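Local coordinates for protein omega transaminase (Pseudomonas sp., PDB 5LHA) that acts as a class III amine transaminase, moving amino groups from donor to acceptor by way of its pyridoxal and pyridoxamine phosphate cofactor, at residues E415-A419 with G420-R424; L432-P435 with L436-R440. All coordinates share one frame; numbering follows the deposited sequence.

Contact 1 (E415-A419 with G420-R424); sequences EARRA and GVLVR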
loop_
_atom_site.group_PDB
_atom_site.type_symbol
_atom_site.label_atom_id
_atom_site.label_comp_id
_atom_site.label_asym_id
_atom_site.label_seq_id
_atom_site.Cartn_x
_atom_site.Cartn_y
_atom_site.Cartn_z
ATOM N N GLU A 415 10.048 -28.386 -33.560
ATOM C CA GLU A 415 10.231 -29.663 -34.240
ATOM C C GLU A 415 9.028 -30.571 -34.020
ATOM O O GLU A 415 8.649 -31.338 -34.915
ATOM C CB GLU A 415 11.520 -30.339 -33.772
ATOM C CG GLU A 415 11.871 -31.551 -34.609
ATOM C CD GLU A 415 12.301 -31.186 -36.025
ATOM O OE1 GLU A 415 12.578 -29.994 -36.289
ATOM O OE2 GLU A 415 12.307 -32.087 -36.893
ATOM N N ALA A 416 8.432 -30.513 -32.827
ATOM C CA ALA A 416 7.159 -31.184 -32.588
ATOM C C ALA A 416 6.086 -30.711 -33.564
ATOM O O ALA A 416 5.300 -31.519 -34.068
ATOM C CB ALA A 416 6.708 -30.950 -31.146
ATOM N N ARG A 417 6.008 -29.399 -33.800
ATOM C CA ARG A 417 5.034 -28.861 -34.746
ATOM C C ARG A 417 5.295 -29.375 -36.155
ATOM O O ARG A 417 4.374 -29.827 -36.846
ATOM C CB ARG A 417 5.070 -27.331 -34.719
ATOM C CG ARG A 417 4.296 -26.647 -35.834
ATOM C CD ARG A 417 4.429 -25.136 -35.719
ATOM N NE ARG A 417 5.807 -24.698 -35.921
ATOM C CZ ARG A 417 6.368 -24.527 -37.114
ATOM N NH1 ARG A 417 5.668 -24.745 -38.215
ATOM N NH2 ARG A 417 7.631 -24.131 -37.216
ATOM N N ARG A 418 6.554 -29.315 -36.599
ATOM C CA ARG A 418 6.898 -29.839 -37.914
ATOM C C ARG A 418 6.488 -31.297 -38.047
ATOM O O ARG A 418 6.145 -31.749 -39.145
ATOM C CB ARG A 418 8.395 -29.667 -38.174
ATOM C CG ARG A 418 8.803 -28.215 -38.382
ATOM C CD ARG A 418 10.264 -28.068 -38.796
ATOM N NE ARG A 418 10.726 -26.709 -38.530
ATOM C CZ ARG A 418 11.379 -26.345 -37.430
ATOM N NH1 ARG A 418 11.678 -27.244 -36.499
ATOM N NH2 ARG A 418 11.742 -25.081 -37.264
ATOM N N ALA A 419 6.499 -32.039 -36.939
ATOM C CA ALA A 419 6.006 -33.409 -36.916
ATOM C C ALA A 419 4.492 -33.487 -36.760
ATOM O O ALA A 419 3.957 -34.596 -36.645
ATOM C CB ALA A 419 6.682 -34.196 -35.789
ATOM N N GLY A 420 3.797 -32.350 -36.756
ATOM C CA GLY A 420 2.350 -32.331 -36.839
ATOM C C GLY A 420 1.594 -32.128 -35.544
ATOM O O GLY A 420 0.388 -32.391 -35.514
ATOM N N VAL A 421 2.253 -31.689 -34.472
ATOM C CA VAL A 421 1.592 -31.523 -33.179
ATOM C C VAL A 421 2.065 -30.220 -32.546
ATOM O O VAL A 421 3.256 -30.064 -32.258
ATOM C CB VAL A 421 1.865 -32.699 -32.223
ATOM C CG1 VAL A 421 1.205 -32.446 -30.888
ATOM C CG2 VAL A 421 1.356 -33.995 -32.803
ATOM N N LEU A 422 1.138 -29.297 -32.309
ATOM C CA LEU A 422 1.457 -28.040 -31.644
ATOM C C LEU A 422 1.402 -28.232 -30.133
ATOM O O LEU A 422 0.383 -28.672 -29.598
ATOM C CB LEU A 422 0.498 -26.925 -32.059
ATOM C CG LEU A 422 0.865 -25.556 -31.472
ATOM C CD1 LEU A 422 2.271 -25.123 -31.875
ATOM C CD2 LEU A 422 -0.151 -24.491 -31.836
ATOM N N VAL A 423 2.515 -27.940 -29.457
ATOM C CA VAL A 423 2.611 -27.960 -28.001
ATOM C C VAL A 423 3.160 -26.610 -27.551
ATOM O O VAL A 423 3.566 -25.777 -28.365
ATOM C CB VAL A 423 3.480 -29.120 -27.478
ATOM C CG1 VAL A 423 2.882 -30.447 -27.916
ATOM C CG2 VAL A 423 4.892 -28.986 -27.990
ATOM N N ARG A 424 3.186 -26.402 -26.235
ATOM C CA ARG A 424 3.392 -25.067 -25.669
ATOM C C ARG A 424 4.603 -24.983 -24.746
ATOM O O ARG A 424 4.590 -25.579 -23.652
ATOM C CB ARG A 424 2.130 -24.642 -24.919
ATOM C CG ARG A 424 2.096 -23.186 -24.495
ATOM C CD ARG A 424 0.938 -22.931 -23.546
ATOM N NE ARG A 424 1.001 -21.606 -22.932
ATOM C CZ ARG A 424 0.189 -21.189 -21.961
ATOM N NH1 ARG A 424 -0.753 -21.994 -21.479
ATOM N NH2 ARG A 424 0.333 -19.969 -21.457
#

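Contact 2 (L432-P435 with L436-R440); sequences LSPP and LTLTR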
loop_
_atom_site.group_PDB
_atom_site.type_symbol
_atom_site.label_atom_id
_atom_site.label_comp_id
_atom_site.label_asym_id
_atom_site.label_seq_id
_atom_site.Cartn_x
_atom_site.Cartn_y
_atom_site.Cartn_z
ATOM N N LEU A 432 1.335 -29.789 -22.417
ATOM C CA LEU A 432 0.375 -30.513 -23.242
ATOM C C LEU A 432 -1.014 -30.269 -22.663
ATOM O O LEU A 432 -1.246 -30.555 -21.490
ATOM C CB LEU A 432 0.693 -32.010 -23.245
ATOM C CG LEU A 432 2.160 -32.408 -23.432
ATOM C CD1 LEU A 432 2.334 -33.919 -23.504
ATOM C CD2 LEU A 432 2.770 -31.740 -24.651
ATOM N N SER A 433 -1.933 -29.735 -23.472
ATOM C CA SER A 433 -3.292 -29.496 -22.972
ATOM C C SER A 433 -4.325 -29.585 -24.094
ATOM O O SER A 433 -4.998 -28.595 -24.418
ATOM C CB SER A 433 -3.374 -28.145 -22.264
ATOM O OG SER A 433 -3.169 -27.072 -23.160
ATOM N N PRO A 434 -4.492 -30.761 -24.690
ATOM C CA PRO A 434 -5.331 -30.889 -25.880
ATOM C C PRO A 434 -6.805 -30.871 -25.522
ATOM O O PRO A 434 -7.160 -30.879 -24.332
ATOM C CB PRO A 434 -4.914 -32.258 -26.432
ATOM C CG PRO A 434 -4.600 -33.038 -25.202
ATOM C CD PRO A 434 -3.946 -32.063 -24.263
ATOM N N PRO A 435 -7.697 -30.850 -26.524
ATOM C CA PRO A 435 -9.131 -30.966 -26.228
ATOM C C PRO A 435 -9.426 -32.239 -25.451
ATOM O O PRO A 435 -8.711 -33.238 -25.553
ATOM C CB PRO A 435 -9.785 -30.982 -27.613
ATOM C CG PRO A 435 -8.822 -30.216 -28.491
ATOM C CD PRO A 435 -7.447 -30.537 -27.947
ATOM N N LEU A 436 -10.483 -32.185 -24.647
ATOM C CA LEU A 436 -10.841 -33.329 -23.817
ATOM C C LEU A 436 -11.461 -34.463 -24.620
ATOM O O LEU A 436 -11.655 -35.556 -24.074
ATOM C CB LEU A 436 -11.785 -32.879 -22.702
ATOM C CG LEU A 436 -11.202 -31.770 -21.812
ATOM C CD1 LEU A 436 -12.033 -31.570 -20.552
ATOM C CD2 LEU A 436 -9.733 -32.008 -21.453
ATOM N N THR A 437 -11.767 -34.232 -25.894
ATOM C CA THR A 437 -12.206 -35.283 -26.799
ATOM C C THR A 437 -11.051 -36.092 -27.381
ATOM O O THR A 437 -11.300 -36.956 -28.228
ATOM C CB THR A 437 -13.056 -34.688 -27.924
ATOM O OG1 THR A 437 -12.294 -33.703 -28.633
ATOM C CG2 THR A 437 -14.325 -34.056 -27.355
ATOM N N LEU A 438 -9.815 -35.842 -26.939
ATOM C CA LEU A 438 -8.652 -36.566 -27.440
ATOM C C LEU A 438 -8.871 -38.073 -27.380
ATOM O O LEU A 438 -9.401 -38.604 -26.404
ATOM C CB LEU A 438 -7.417 -36.199 -26.625
ATOM C CG LEU A 438 -6.082 -36.626 -27.225
ATOM C CD1 LEU A 438 -5.626 -35.610 -28.252
ATOM C CD2 LEU A 438 -5.045 -36.785 -26.135
ATOM N N THR A 439 -8.470 -38.763 -28.440
ATOM C CA THR A 439 -8.617 -40.209 -28.521
ATOM C C THR A 439 -7.294 -40.905 -28.213
ATOM O O THR A 439 -6.240 -40.273 -28.100
ATOM C CB THR A 439 -9.127 -40.614 -29.906
ATOM O OG1 THR A 439 -8.142 -40.296 -30.895
ATOM C CG2 THR A 439 -10.410 -39.871 -30.229
ATOM N N ARG A 440 -7.369 -42.230 -28.052
ATOM C CA ARG A 440 -6.156 -43.041 -27.978
ATOM C C ARG A 440 -5.236 -42.737 -29.152
ATOM O O ARG A 440 -4.038 -42.485 -28.978
ATOM C CB ARG A 440 -6.511 -44.528 -27.980
ATOM C CG ARG A 440 -7.177 -45.069 -26.732
ATOM C CD ARG A 440 -7.176 -46.589 -26.800
ATOM N NE ARG A 440 -7.805 -47.236 -25.652
ATOM C CZ ARG A 440 -8.110 -48.528 -25.617
ATOM N NH1 ARG A 440 -7.847 -49.295 -26.666
ATOM N NH2 ARG A 440 -8.678 -49.056 -24.543
#

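Contact 1 (E415-A419 with G420-R424)
A Schellman motif ends helix 408-418, and in it Ala416 and Arg417 bind the backbone of Gly420 and Val421. Beyond it the chain enters strand 421-426, which lies in the mixed sheet of this fold type I aminotransferase. Gly420 is the pivot. Its positive phi of 100° breaks the helix, and two backbone bonds reach back into the last turn.

The outer bond of the motif runs from Val421 N to Ala416 O, 3.1 Å long. It is fairly straight, with an angle of 157° at the hydrogen. Its donor is tilted out of the carbonyl plane. The inner bond is short, 2.6 Å from Gly420 N to Arg417 O. Here the donor stands well above the carbonyl plane, not on a lone pair. A CH...O contact of 3.3 Å joins Arg417 CA to Val421 O.

Side chains add a small apolar contact beside these bonds. Ala416 CB meets Val423 CG2 tip to tip at 4.1 Å. The first torsion of Val423 sets CG2 between its backbone N and carbonyl carbon (chi1 -60°), and this branch does the touching. Val421 turns to helix 440-457, where it packs on Leu445, Met446 and Ala449. Leu422 packs on Tyr88 of the second subunit.

On the helix itself, Arg418 NH1 forms a salt bridge with Glu415 OE1 at 2.9 Å, but as a hydrogen bond it is weak. Glu415 OE2 also has a long, weak ion pair with Arg456.

The two backbone bonds occupy carbonyls of Ala416 and Arg417 that the ending helix would otherwise leave without their usual donors. The charged groups stay on the helix surface, while the valines enter the core, so the chain passes from helix to strand with these two carbonyls still bonded.

Contact 2 (L432-P435 with L436-R440)
Pro434 and Leu438 make the main apolar contact across this short link between strand 429-432 and helix 440-457. Their side chains cross obliquely. Leu438 CD1 lies 3.9 Å from Pro434 CB, and the other methyl, CD2, is also 3.9 Å from Pro434 CG. Both branches therefore rest on the proline ring. The first torsion of Leu438 places CG anti to its backbone N (chi1 -167°), which carries the branched end to that ring. Leu436 adds plain van der Waals packing on the backbone, with CD2 4.0 Å from Pro435 C.

The backbone bond belongs to a type I beta turn from Pro435 to Leu438. Leu438 N donates to Pro435 O at 3.1 Å, with an angle of 150° at the hydrogen. The donor sits above the carbonyl plane rather than on a lone pair. Leu438 CB approaches the same oxygen to 3.4 Å. The turn reverses the chain just before the last helix begins.

Polar side chains tie the loop to its surroundings. Thr437 OG1 lies 3.8 Å from Pro435 CB, but its hydrogen-bond partner is Asn45 ND2. The carbonyls of Leu436 and Leu438 both accept from Asn356 ND2, and Pro434 O accepts from Arg272 NH1. Thr439 is the N-cap of helix 440-457: its OG1 bonds to Glu442 N.

Overall arrangement
Both contacts are local changes of chain direction, and they come in series. Contact 1 leads from a helix into a strand; contact 2 leads from the neighbouring strand into the last helix. Their strands, 421-426 and 429-432, are antiparallel neighbours in one sheet, and both contacts pack on helix 440-457. They touch directly where Val423 CG1 meets Leu432 CD2 at 3.5 Å. Contact 1 is partly buried, carries charged groups on its outer side and reaches the second subunit. Contact 2 is buried, nearer the chain centre, and touches no other protein chain. Backbone bonds hold both turns, but a glycine at positive phi makes the first, while a proline ring and a leucine pack within the second.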